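Local structure of decapping and exoribonuclease protein 1 (Kluyveromyces lactis, 4GPS) at residues Cys117-Ile120 and Lys124-Asn127; Cys236-Ala241 and Ile294-His299; Thr100-Trp103 and Ser107-Pro110; Lys310-Trp315 and Tyr366-Asn371. The protein hydrolyses the NAD cap from the 5' end of a subset of RNAs, releasing the intact NAD moiety, and combines decapping with 5'-3' exoribonuclease activity. All blocks are in the same frame, centred on the assembly; numbering follows the deposited sequence.

Interaction 1. Residues Cys117-Ile120 and Lys124-Asn127; sequences CTYI and KWEN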
loop_
_atom_site.group_PDB
_atom_site.type_symbol
_atom_site.label_atom_id
_atom_site.label_comp_id
_atom_site.label_asym_id
_atom_site.label_seq_id
_atom_site.Cartn_x
_atom_site.Cartn_y
_atom_site.Cartn_z
ATOM N N CYS A 117 11.402 -4.034 -19.618
ATOM C CA CYS A 117 10.014 -4.035 -20.123
ATOM C C CYS A 117 9.896 -5.089 -21.196
ATOM O O CYS A 117 8.882 -5.796 -21.284
ATOM C CB CYS A 117 9.612 -2.680 -20.726
ATOM S SG CYS A 117 9.704 -1.271 -19.605
ATOM N N THR A 118 10.938 -5.178 -22.022
ATOM C CA THR A 118 10.998 -6.168 -23.102
ATOM C C THR A 118 11.043 -7.596 -22.503
ATOM O O THR A 118 10.377 -8.508 -22.986
ATOM C CB THR A 118 12.249 -5.926 -24.020
ATOM O OG1 THR A 118 12.073 -4.703 -24.763
ATOM C CG2 THR A 118 12.462 -7.114 -24.986
ATOM N N TYR A 119 11.838 -7.786 -21.458
ATOM C CA TYR A 119 11.886 -9.075 -20.824
ATOM C C TYR A 119 10.498 -9.449 -20.319
ATOM O O TYR A 119 10.097 -10.589 -20.427
ATOM C CB TYR A 119 12.819 -9.059 -19.631
ATOM C CG TYR A 119 12.760 -10.358 -18.857
ATOM C CD1 TYR A 119 13.277 -11.550 -19.401
ATOM C CD2 TYR A 119 12.182 -10.409 -17.587
ATOM C CE1 TYR A 119 13.216 -12.760 -18.685
ATOM C CE2 TYR A 119 12.120 -11.614 -16.866
ATOM C CZ TYR A 119 12.632 -12.769 -17.422
ATOM O OH TYR A 119 12.541 -13.935 -16.717
ATOM N N ILE A 120 9.774 -8.491 -19.742
ATOM C CA ILE A 120 8.448 -8.778 -19.215
ATOM C C ILE A 120 7.462 -9.131 -20.320
ATOM O O ILE A 120 6.646 -10.042 -20.161
ATOM C CB ILE A 120 7.902 -7.573 -18.411
ATOM C CG1 ILE A 120 8.656 -7.458 -17.084
ATOM C CG2 ILE A 120 6.387 -7.718 -18.168
ATOM C CD1 ILE A 120 8.437 -6.150 -16.382
ATOM N N LYS A 124 11.333 -13.368 -22.056
ATOM C CA LYS A 124 12.692 -13.783 -22.398
ATOM C C LYS A 124 13.617 -12.604 -22.632
ATOM O O LYS A 124 13.184 -11.551 -23.067
ATOM C CB LYS A 124 12.684 -14.695 -23.631
ATOM C CG LYS A 124 12.716 -16.162 -23.207
ATOM C CD LYS A 124 12.354 -17.171 -24.310
ATOM C CE LYS A 124 12.337 -18.607 -23.732
ATOM N NZ LYS A 124 11.644 -19.578 -24.630
ATOM N N TRP A 125 14.893 -12.785 -22.326
ATOM C CA TRP A 125 15.869 -11.720 -22.516
ATOM C C TRP A 125 16.258 -11.572 -23.990
ATOM O O TRP A 125 16.274 -12.562 -24.723
ATOM C CB TRP A 125 17.131 -12.023 -21.697
ATOM C CG TRP A 125 16.894 -12.086 -20.237
ATOM C CD1 TRP A 125 16.764 -13.206 -19.474
ATOM C CD2 TRP A 125 16.670 -10.974 -19.368
ATOM N NE1 TRP A 125 16.459 -12.864 -18.177
ATOM C CE2 TRP A 125 16.397 -11.497 -18.084
ATOM C CE3 TRP A 125 16.675 -9.583 -19.546
ATOM C CZ2 TRP A 125 16.130 -10.671 -16.979
ATOM C CZ3 TRP A 125 16.412 -8.761 -18.441
ATOM C CH2 TRP A 125 16.143 -9.315 -17.178
ATOM N N GLU A 126 16.569 -10.352 -24.426
ATOM C CA GLU A 126 16.998 -10.115 -25.811
ATOM C C GLU A 126 18.178 -11.030 -26.159
ATOM O O GLU A 126 18.179 -11.682 -27.200
ATOM C CB GLU A 126 17.454 -8.675 -25.995
ATOM C CG GLU A 126 16.381 -7.649 -25.788
ATOM C CD GLU A 126 16.959 -6.269 -25.523
ATOM O OE1 GLU A 126 17.740 -5.780 -26.369
ATOM O OE2 GLU A 126 16.633 -5.683 -24.466
ATOM N N ASN A 127 19.174 -11.057 -25.270
ATOM C CA ASN A 127 20.382 -11.874 -25.427
ATOM C C ASN A 127 21.168 -12.023 -24.113
ATOM O O ASN A 127 20.800 -11.441 -23.099
ATOM C CB ASN A 127 21.287 -11.247 -26.478
ATOM C CG ASN A 127 21.501 -9.774 -26.244
ATOM O OD1 ASN A 127 20.963 -8.932 -26.970
ATOM N ND2 ASN A 127 22.277 -9.448 -25.212
HETATM O O HOH W 1 14.604 -3.903 -25.102
#
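Tyr119, near the end of helix 114-122, and Lys124, in the loop that follows, bring their CA atoms to 5.0 Å as the chain folds back, yet the one backbone N-H bond between them, from Lys124 N to Tyr119 O, is weak, at 3.5 Å and bent to 122°. Beside it, Tyr119 CA directs its hydrogen almost straight at Lys124 O, the heavy atoms 3.6 Å apart. Most of the contact is aromatic. Tyr119, its CG anti to the backbone N (chi1 173°), swings its phenol out to meet the indole of Trp125 in an offset stack: the tyrosine ring and the six-membered indole ring have centroids 4.0 Å apart and planes at 16°. Tyr119 CD1 lies over the shared CD2-CE2 bond and CE1 over the NE1-CE2 side, 3.3 Å from Trp125 NE1, while Tyr119 CB makes a CH-pi contact over the six-membered ring. A large flat indole suits this surface site because it offers one face to the phenol and still meets other neighbours. With an alanine in place of Trp125, the phenol would probably lose its stacking partner and be freer to turn. On the flank, a water joins Thr118 OG1 (2.7 Å) to Glu126 OE2, to which it donates; Thr118 OG1 also bonds Pro114 O. Trp125 further meets Val130 of helix 128-131, Phe134 just beyond it, and Leu341 of strand 338-344, whose carbonyl weakly bonds Tyr119 OH, so the stacked pair links helix 114-122 to that helix and that strand.

Interaction 2. Residues Cys236-Ala241 and Ile294-His299; sequences CYTGFA and IKSSVH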
loop_
_atom_site.group_PDB
_atom_site.type_symbol
_atom_site.label_atom_id
_atom_site.label_comp_id
_atom_site.label_asym_id
_atom_site.label_seq_id
_atom_site.Cartn_x
_atom_site.Cartn_y
_atom_site.Cartn_z
ATOM N N CYS A 236 16.594 -4.213 3.555
ATOM C CA CYS A 236 16.111 -2.946 3.018
ATOM C C CYS A 236 17.059 -2.391 1.931
ATOM O O CYS A 236 16.607 -1.875 0.906
ATOM C CB CYS A 236 15.907 -1.960 4.174
ATOM S SG CYS A 236 15.624 -0.294 3.682
ATOM N N TYR A 237 18.363 -2.533 2.135
ATOM C CA TYR A 237 19.339 -2.082 1.155
ATOM C C TYR A 237 19.314 -2.878 -0.156
ATOM O O TYR A 237 19.487 -2.300 -1.227
ATOM C CB TYR A 237 20.749 -2.141 1.737
ATOM C CG TYR A 237 21.811 -1.809 0.720
ATOM C CD1 TYR A 237 22.232 -0.493 0.517
ATOM C CD2 TYR A 237 22.341 -2.798 -0.099
ATOM C CE1 TYR A 237 23.153 -0.182 -0.485
ATOM C CE2 TYR A 237 23.250 -2.502 -1.095
ATOM C CZ TYR A 237 23.652 -1.199 -1.286
ATOM O OH TYR A 237 24.544 -0.925 -2.290
ATOM N N THR A 238 19.135 -4.201 -0.098
ATOM C CA THR A 238 19.112 -4.978 -1.349
ATOM C C THR A 238 17.862 -4.573 -2.134
ATOM O O THR A 238 17.827 -4.703 -3.356
ATOM C CB THR A 238 19.121 -6.541 -1.123
ATOM O OG1 THR A 238 17.779 -7.033 -1.119
ATOM C CG2 THR A 238 19.809 -6.911 0.196
ATOM N N GLY A 239 16.854 -4.064 -1.413
ATOM C CA GLY A 239 15.627 -3.581 -2.030
ATOM C C GLY A 239 15.904 -2.320 -2.852
ATOM O O GLY A 239 15.418 -2.194 -3.983
ATOM N N PHE A 240 16.687 -1.388 -2.296
ATOM C CA PHE A 240 17.049 -0.163 -3.017
ATOM C C PHE A 240 17.919 -0.511 -4.220
ATOM O O PHE A 240 17.723 0.047 -5.302
ATOM C CB PHE A 240 17.797 0.834 -2.119
ATOM C CG PHE A 240 16.909 1.532 -1.130
ATOM C CD1 PHE A 240 15.842 2.313 -1.569
ATOM C CD2 PHE A 240 17.106 1.367 0.243
ATOM C CE1 PHE A 240 14.973 2.917 -0.655
ATOM C CE2 PHE A 240 16.250 1.961 1.169
ATOM C CZ PHE A 240 15.179 2.737 0.722
ATOM N N ALA A 241 18.866 -1.435 -4.034
ATOM C CA ALA A 241 19.724 -1.864 -5.127
ATOM C C ALA A 241 18.898 -2.500 -6.258
ATOM O O ALA A 241 19.175 -2.276 -7.432
ATOM C CB ALA A 241 20.771 -2.853 -4.625
ATOM N N ILE A 294 8.172 -2.513 -7.661
ATOM C CA ILE A 294 9.287 -3.425 -7.512
ATOM C C ILE A 294 9.459 -3.950 -6.078
ATOM O O ILE A 294 9.500 -3.181 -5.112
ATOM C CB ILE A 294 10.559 -2.694 -7.985
ATOM C CG1 ILE A 294 10.322 -2.237 -9.432
ATOM C CG2 ILE A 294 11.816 -3.582 -7.819
ATOM C CD1 ILE A 294 11.454 -1.480 -10.021
ATOM N N LYS A 295 9.535 -5.271 -5.959
ATOM C CA LYS A 295 9.703 -5.928 -4.658
ATOM C C LYS A 295 10.917 -6.861 -4.706
ATOM O O LYS A 295 11.146 -7.573 -5.702
ATOM C CB LYS A 295 8.445 -6.737 -4.279
ATOM C CG LYS A 295 7.206 -5.907 -4.008
ATOM C CD LYS A 295 7.363 -5.057 -2.744
ATOM C CE LYS A 295 6.139 -4.245 -2.483
ATOM N NZ LYS A 295 6.282 -3.400 -1.284
ATOM N N SER A 296 11.692 -6.821 -3.633
ATOM C CA SER A 296 12.869 -7.658 -3.470
ATOM C C SER A 296 12.445 -8.831 -2.577
ATOM O O SER A 296 11.855 -8.626 -1.526
ATOM C CB SER A 296 13.970 -6.857 -2.784
ATOM O OG SER A 296 15.100 -7.660 -2.529
ATOM N N SER A 297 12.740 -10.063 -2.980
ATOM C CA SER A 297 12.339 -11.197 -2.152
ATOM C C SER A 297 13.221 -12.436 -2.286
ATOM O O SER A 297 14.023 -12.576 -3.204
ATOM C CB SER A 297 10.897 -11.587 -2.513
ATOM O OG SER A 297 10.317 -12.445 -1.557
ATOM N N VAL A 298 13.060 -13.341 -1.345
ATOM C CA VAL A 298 13.758 -14.606 -1.416
ATOM C C VAL A 298 12.583 -15.499 -1.929
ATOM O O VAL A 298 11.415 -15.115 -1.758
ATOM C CB VAL A 298 14.256 -14.947 0.011
ATOM C CG1 VAL A 298 13.437 -16.006 0.635
ATOM C CG2 VAL A 298 15.733 -15.236 -0.024
ATOM N N HIS A 299 12.841 -16.626 -2.596
ATOM C CA HIS A 299 11.728 -17.468 -3.071
ATOM C C HIS A 299 10.688 -17.728 -1.966
ATOM O O HIS A 299 11.028 -17.947 -0.805
ATOM C CB HIS A 299 12.241 -18.783 -3.693
ATOM C CG HIS A 299 12.711 -18.623 -5.117
ATOM N ND1 HIS A 299 11.845 -18.362 -6.165
ATOM C CD2 HIS A 299 13.956 -18.622 -5.654
ATOM C CE1 HIS A 299 12.537 -18.205 -7.281
ATOM N NE2 HIS A 299 13.820 -18.357 -6.999
#
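Thr238 OG1 and Ser296 OG lie 3.1 Å apart in a hydrogen bond that either hydroxyl could donate, joining helix 233-246 to strand 290-297 in the PD-(D/E)XK nuclease fold. Directly beside it, Gly239 CA rests 3.7 Å from Ser296 CB. Both residues are small, and the helix and strand backbones come correspondingly near: the CA atoms of Gly239 and Ser296 are 5.1 Å apart. Serine suits the strand position, offering a slim CB to the glycine and a hydroxyl to the threonine. Its OG is set anti to the backbone N (chi1 176°), which carries it past Gly239 to Thr238. Thr238 OG1 has a second, weak bond to Ile235 O one turn back, so the hydroxyl is tied to its own helix as well as to the strand. Further out, Arg331 of strand 325-331 touches both Thr238 and Ser296, and Leu242 flanks Ser296. The same strand carries Ile294, part of the metal site, whose N donates to Asp282 OD2 and whose side chain packs on Leu242, Glu243 and Leu246; Glu243 and Asp282 are metal ligands too. Glu293, Ile294 and Lys295 fit the E-X-K part of the family motif, with Lys295, a probable substrate contact, directed from the strand's other face. Beyond Ser296, Ser297 OG donates to Val298 O at 2.9 Å, tilted 21° from the carbonyl plane.

Interaction 3. Residues Thr100-Trp103 and Ser107-Pro110; sequences TLLW and SRKP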
loop_
_atom_site.group_PDB
_atom_site.type_symbol
_atom_site.label_atom_id
_atom_site.label_comp_id
_atom_site.label_asym_id
_atom_site.label_seq_id
_atom_site.Cartn_x
_atom_site.Cartn_y
_atom_site.Cartn_z
ATOM N N THR A 100 11.084 21.130 -4.492
ATOM C CA THR A 100 10.117 21.374 -5.551
ATOM C C THR A 100 9.241 20.183 -5.892
ATOM O O THR A 100 9.714 19.057 -5.951
ATOM C CB THR A 100 10.842 21.762 -6.850
ATOM O OG1 THR A 100 11.507 23.013 -6.663
ATOM C CG2 THR A 100 9.872 21.860 -8.006
ATOM N N LEU A 101 7.963 20.447 -6.124
ATOM C CA LEU A 101 7.046 19.405 -6.534
ATOM C C LEU A 101 6.647 19.783 -7.952
ATOM O O LEU A 101 6.253 20.928 -8.190
ATOM C CB LEU A 101 5.793 19.398 -5.665
ATOM C CG LEU A 101 5.896 18.980 -4.207
ATOM C CD1 LEU A 101 4.572 19.248 -3.518
ATOM C CD2 LEU A 101 6.273 17.506 -4.136
ATOM N N LEU A 102 6.794 18.867 -8.898
ATOM C CA LEU A 102 6.370 19.150 -10.260
ATOM C C LEU A 102 5.096 18.336 -10.437
ATOM O O LEU A 102 5.116 17.106 -10.342
ATOM C CB LEU A 102 7.436 18.709 -11.265
ATOM C CG LEU A 102 8.788 19.368 -11.017
ATOM C CD1 LEU A 102 9.788 18.881 -12.046
ATOM C CD2 LEU A 102 8.637 20.872 -11.098
ATOM N N TRP A 103 3.989 19.010 -10.702
ATOM C CA TRP A 103 2.727 18.315 -10.854
ATOM C C TRP A 103 2.350 17.874 -12.253
ATOM O O TRP A 103 2.656 18.545 -13.242
ATOM C CB TRP A 103 1.563 19.167 -10.328
ATOM C CG TRP A 103 1.621 19.433 -8.860
ATOM C CD1 TRP A 103 2.296 20.435 -8.241
ATOM C CD2 TRP A 103 1.025 18.642 -7.823
ATOM N NE1 TRP A 103 2.156 20.324 -6.880
ATOM C CE2 TRP A 103 1.380 19.230 -6.598
ATOM C CE3 TRP A 103 0.226 17.489 -7.817
ATOM C CZ2 TRP A 103 0.968 18.706 -5.367
ATOM C CZ3 TRP A 103 -0.179 16.968 -6.612
ATOM C CH2 TRP A 103 0.188 17.580 -5.396
ATOM N N SER A 107 5.560 16.539 -14.129
ATOM C CA SER A 107 6.325 15.527 -13.389
ATOM C C SER A 107 7.145 14.600 -14.297
ATOM O O SER A 107 6.845 14.414 -15.495
ATOM C CB SER A 107 5.395 14.681 -12.521
ATOM O OG SER A 107 4.588 13.833 -13.327
ATOM N N ARG A 108 8.196 14.040 -13.713
ATOM C CA ARG A 108 9.069 13.113 -14.433
ATOM C C ARG A 108 8.758 11.726 -13.896
ATOM O O ARG A 108 8.938 11.458 -12.709
ATOM C CB ARG A 108 10.552 13.440 -14.184
ATOM C CG ARG A 108 10.918 14.868 -14.568
ATOM C CD ARG A 108 12.150 15.328 -13.818
ATOM N NE ARG A 108 12.199 16.783 -13.718
ATOM C CZ ARG A 108 12.855 17.433 -12.759
ATOM N NH1 ARG A 108 13.512 16.744 -11.828
ATOM N NH2 ARG A 108 12.846 18.765 -12.718
ATOM N N LYS A 109 8.278 10.852 -14.769
ATOM C CA LYS A 109 7.919 9.501 -14.365
ATOM C C LYS A 109 9.135 8.589 -14.436
ATOM O O LYS A 109 9.786 8.509 -15.459
ATOM C CB LYS A 109 6.810 8.964 -15.275
ATOM C CG LYS A 109 5.901 10.029 -15.908
ATOM C CD LYS A 109 4.878 10.570 -14.938
ATOM C CE LYS A 109 3.751 11.311 -15.667
ATOM N NZ LYS A 109 4.096 12.682 -16.152
ATOM N N PRO A 110 9.459 7.894 -13.341
ATOM C CA PRO A 110 10.627 6.996 -13.371
ATOM C C PRO A 110 10.340 5.880 -14.390
ATOM O O PRO A 110 9.304 5.205 -14.324
ATOM C CB PRO A 110 10.718 6.453 -11.930
ATOM C CG PRO A 110 9.958 7.442 -11.125
ATOM C CD PRO A 110 8.791 7.844 -12.035
#
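Leu102 and Ser107 form the close-packed half of this contact. The CB of Leu102 lies 4.0 Å from Ser107 CA, and Leu102 O approaches Ser107 CB to 3.3 Å, so backbone and first side-chain atoms meet where the two CA atoms are 4.8 Å apart. A small side chain suits the place, because Ser107 CB lies close against Leu102 O: serine is buried, and its OG, held between the backbone N and the carbonyl carbon (chi1 70°), turns to polar partners at Asn91 OD1 and Asn104 O instead of toward the leucine. Strand 100-103 is the return arm of a beta hairpin with strand 86-95, and the chain beyond it bends back across the same neighbour. Ser93 marks the junction, since its backbone pairs with Leu102 while its OG accepts from Arg108 N, fixing both segments to one strand. On the solvent side a single methyl touches an exposed guanidinium. The Arg108 chain, extended from CG to NE, places the planar group so that Leu102 CD1 lies over one face, 3.1 Å from Arg108 NH2. Arginine suits an exposed place of this kind because its flat, weakly hydrated faces can lie on a methyl while its edge N-H groups look elsewhere, NH1 making a long, weak ion pair with Glu259. Lys109 curls back so that NZ donates a weak bond to Ser107 O at 3.3 Å; NZ also makes a weak bond to Asn104 O.

Interaction 4. Residues Lys310-Trp315 and Tyr366-Asn371; sequences KLLRMW and YKFNPN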
loop_
_atom_site.group_PDB
_atom_site.type_symbol
_atom_site.label_atom_id
_atom_site.label_comp_id
_atom_site.label_asym_id
_atom_site.label_seq_id
_atom_site.Cartn_x
_atom_site.Cartn_y
_atom_site.Cartn_z
ATOM N N LYS A 310 3.567 -10.871 3.691
ATOM C CA LYS A 310 4.136 -10.047 2.635
ATOM C C LYS A 310 3.297 -10.131 1.345
ATOM O O LYS A 310 2.999 -9.105 0.730
ATOM C CB LYS A 310 5.601 -10.450 2.374
ATOM C CG LYS A 310 6.206 -9.747 1.205
ATOM C CD LYS A 310 7.619 -10.229 0.896
ATOM C CE LYS A 310 8.634 -9.784 1.932
ATOM N NZ LYS A 310 9.988 -10.281 1.534
ATOM N N LEU A 311 2.914 -11.343 0.949
ATOM C CA LEU A 311 2.092 -11.542 -0.245
ATOM C C LEU A 311 0.743 -10.828 -0.078
ATOM O O LEU A 311 0.301 -10.120 -0.985
ATOM C CB LEU A 311 1.877 -13.035 -0.509
ATOM C CG LEU A 311 3.164 -13.776 -0.916
ATOM C CD1 LEU A 311 2.958 -15.250 -0.723
ATOM C CD2 LEU A 311 3.543 -13.466 -2.371
ATOM N N LEU A 312 0.108 -10.965 1.087
ATOM C CA LEU A 312 -1.173 -10.298 1.299
ATOM C C LEU A 312 -1.001 -8.779 1.240
ATOM O O LEU A 312 -1.793 -8.073 0.621
ATOM C CB LEU A 312 -1.783 -10.707 2.650
ATOM C CG LEU A 312 -3.087 -10.015 3.079
ATOM C CD1 LEU A 312 -4.193 -10.387 2.066
ATOM C CD2 LEU A 312 -3.468 -10.398 4.530
ATOM N N ARG A 313 0.059 -8.278 1.860
ATOM C CA ARG A 313 0.311 -6.850 1.895
ATOM C C ARG A 313 0.516 -6.329 0.476
ATOM O O ARG A 313 0.004 -5.281 0.094
ATOM C CB ARG A 313 1.540 -6.586 2.776
ATOM C CG ARG A 313 1.458 -5.302 3.580
ATOM C CD ARG A 313 2.585 -5.159 4.604
ATOM N NE ARG A 313 2.262 -4.070 5.529
ATOM C CZ ARG A 313 2.329 -2.800 5.180
ATOM N NH1 ARG A 313 2.725 -2.498 3.965
ATOM N NH2 ARG A 313 1.933 -1.846 5.996
ATOM N N MET A 314 1.239 -7.114 -0.304
ATOM C CA MET A 314 1.571 -6.823 -1.697
ATOM C C MET A 314 0.244 -6.690 -2.481
ATOM O O MET A 314 0.022 -5.741 -3.244
ATOM C CB MET A 314 2.373 -8.013 -2.225
ATOM C CG MET A 314 3.391 -7.752 -3.237
ATOM S SD MET A 314 4.443 -9.226 -3.487
ATOM C CE MET A 314 5.668 -9.005 -2.137
ATOM N N TRP A 315 -0.619 -7.681 -2.305
ATOM C CA TRP A 315 -1.904 -7.673 -2.947
ATOM C C TRP A 315 -2.680 -6.413 -2.528
ATOM O O TRP A 315 -3.212 -5.720 -3.390
ATOM C CB TRP A 315 -2.690 -8.924 -2.542
ATOM C CG TRP A 315 -4.113 -8.925 -3.046
ATOM C CD1 TRP A 315 -4.542 -9.227 -4.321
ATOM C CD2 TRP A 315 -5.273 -8.533 -2.316
ATOM N NE1 TRP A 315 -5.889 -9.036 -4.422
ATOM C CE2 TRP A 315 -6.371 -8.610 -3.210
ATOM C CE3 TRP A 315 -5.500 -8.112 -0.993
ATOM C CZ2 TRP A 315 -7.683 -8.288 -2.819
ATOM C CZ3 TRP A 315 -6.809 -7.786 -0.606
ATOM C CH2 TRP A 315 -7.878 -7.878 -1.519
ATOM N N TYR A 366 -6.840 -15.534 10.217
ATOM C CA TYR A 366 -7.853 -15.625 9.188
ATOM C C TYR A 366 -7.272 -16.230 7.933
ATOM O O TYR A 366 -7.745 -15.951 6.840
ATOM C CB TYR A 366 -8.429 -14.237 8.899
ATOM C CG TYR A 366 -8.995 -13.627 10.138
ATOM C CD1 TYR A 366 -8.216 -12.820 10.955
ATOM C CD2 TYR A 366 -10.290 -13.921 10.547
ATOM C CE1 TYR A 366 -8.709 -12.311 12.161
ATOM C CE2 TYR A 366 -10.805 -13.424 11.761
ATOM C CZ TYR A 366 -10.013 -12.618 12.564
ATOM O OH TYR A 366 -10.511 -12.125 13.766
ATOM N N LYS A 367 -6.256 -17.072 8.103
ATOM C CA LYS A 367 -5.557 -17.708 6.979
ATOM C C LYS A 367 -5.158 -16.707 5.871
ATOM O O LYS A 367 -5.098 -17.064 4.688
ATOM C CB LYS A 367 -6.399 -18.831 6.391
ATOM C CG LYS A 367 -6.677 -19.953 7.363
ATOM C CD LYS A 367 -7.344 -21.116 6.668
ATOM C CE LYS A 367 -7.317 -22.381 7.519
ATOM N NZ LYS A 367 -7.608 -23.581 6.676
ATOM N N PHE A 368 -4.873 -15.461 6.269
ATOM C CA PHE A 368 -4.451 -14.407 5.335
ATOM C C PHE A 368 -5.301 -14.398 4.049
ATOM O O PHE A 368 -4.797 -14.292 2.921
ATOM C CB PHE A 368 -2.968 -14.577 4.966
ATOM C CG PHE A 368 -2.060 -14.786 6.148
ATOM C CD1 PHE A 368 -1.736 -16.078 6.578
ATOM C CD2 PHE A 368 -1.535 -13.697 6.842
ATOM C CE1 PHE A 368 -0.904 -16.282 7.684
ATOM C CE2 PHE A 368 -0.707 -13.885 7.944
ATOM C CZ PHE A 368 -0.391 -15.189 8.367
ATOM N N ASN A 369 -6.608 -14.498 4.220
ATOM C CA ASN A 369 -7.492 -14.510 3.073
ATOM C C ASN A 369 -7.770 -13.068 2.600
ATOM O O ASN A 369 -8.314 -12.261 3.360
ATOM C CB ASN A 369 -8.806 -15.211 3.462
ATOM C CG ASN A 369 -9.660 -15.566 2.260
ATOM O OD1 ASN A 369 -9.904 -14.742 1.371
ATOM N ND2 ASN A 369 -10.134 -16.799 2.234
ATOM N N PRO A 370 -7.426 -12.741 1.338
ATOM C CA PRO A 370 -7.673 -11.387 0.828
ATOM C C PRO A 370 -9.154 -10.997 0.939
ATOM O O PRO A 370 -9.480 -9.810 1.011
ATOM C CB PRO A 370 -7.246 -11.456 -0.632
ATOM C CG PRO A 370 -6.452 -12.711 -0.730
ATOM C CD PRO A 370 -6.999 -13.647 0.266
ATOM N N ASN A 371 -10.049 -11.987 0.946
ATOM C CA ASN A 371 -11.474 -11.682 1.024
ATOM C C ASN A 371 -11.870 -11.252 2.417
ATOM O O ASN A 371 -12.704 -10.360 2.588
ATOM C CB ASN A 371 -12.300 -12.864 0.554
ATOM C CG ASN A 371 -12.087 -13.154 -0.912
ATOM O OD1 ASN A 371 -11.400 -14.128 -1.276
ATOM N ND2 ASN A 371 -12.657 -12.305 -1.771
#
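Leu312 and Trp315, one turn apart on helix 305-319, both hold CG anti to the backbone N (chi1 176° and 174°), and this shared choice sends the isobutyl group and the indole out together toward Phe368 and Pro370. Pro370 meets the face of the indole with its CB, the two side chains crossing at about a right angle; CB stands 3.6 Å from the centroid of the six-membered ring and 6° off the normal, a CH-pi contact. Leu312 packs beside it, CD1 lying 3.8 Å from Pro370 CA and CD2 4.2 Å from Phe368 CB, at the edge of the phenyl ring. Proline suits the first turn of helix 370-393, since it lacks the N-H that would otherwise need an acceptor there. Asn369 is the N-cap just before it: OD1 accepts from Asn371 N at 2.8 Å, in the carbonyl plane and on a lone pair, while ND2 binds the carbonyls of Val72 and Tyr74. The indole NE1 donates to Thr79 OG1, and Ile346 and Ile353 pack against the ring system. Replacing Trp315 by an alanine would probably open a gap beside Pro370 and leave Thr79 OG1 without its indole donor. All four contacting residues are buried, so helix 305-319, which also carries Gln317, a probable substrate contact, meets helix 370-393 through apolar and CH-pi surfaces, while Asn369 OD1 and ND2 and Trp315 NE1 each have a polar partner.

Overall arrangement
Only interaction 4 is fully buried; interaction 1 is a surface contact, and interactions 2 and 3 are partly buried. Their chemistry follows this: aromatic stacking and a bridging water in interaction 1, two small hydroxyl residues and a glycine in interaction 2, a leucine under a guanidinium in interaction 3, and CH-pi and aliphatic packing in interaction 4. Interactions 1 and 3 each join an element to the loop just after it, whereas interactions 2 and 4 bring together segments more than fifty residues apart. These last two touch, Lys295 CG meeting Met314 CE; strand 290-297 and helix 305-319 also follow each other in the chain. Interactions 3 and 4 lie on opposite sides of the chain's centre.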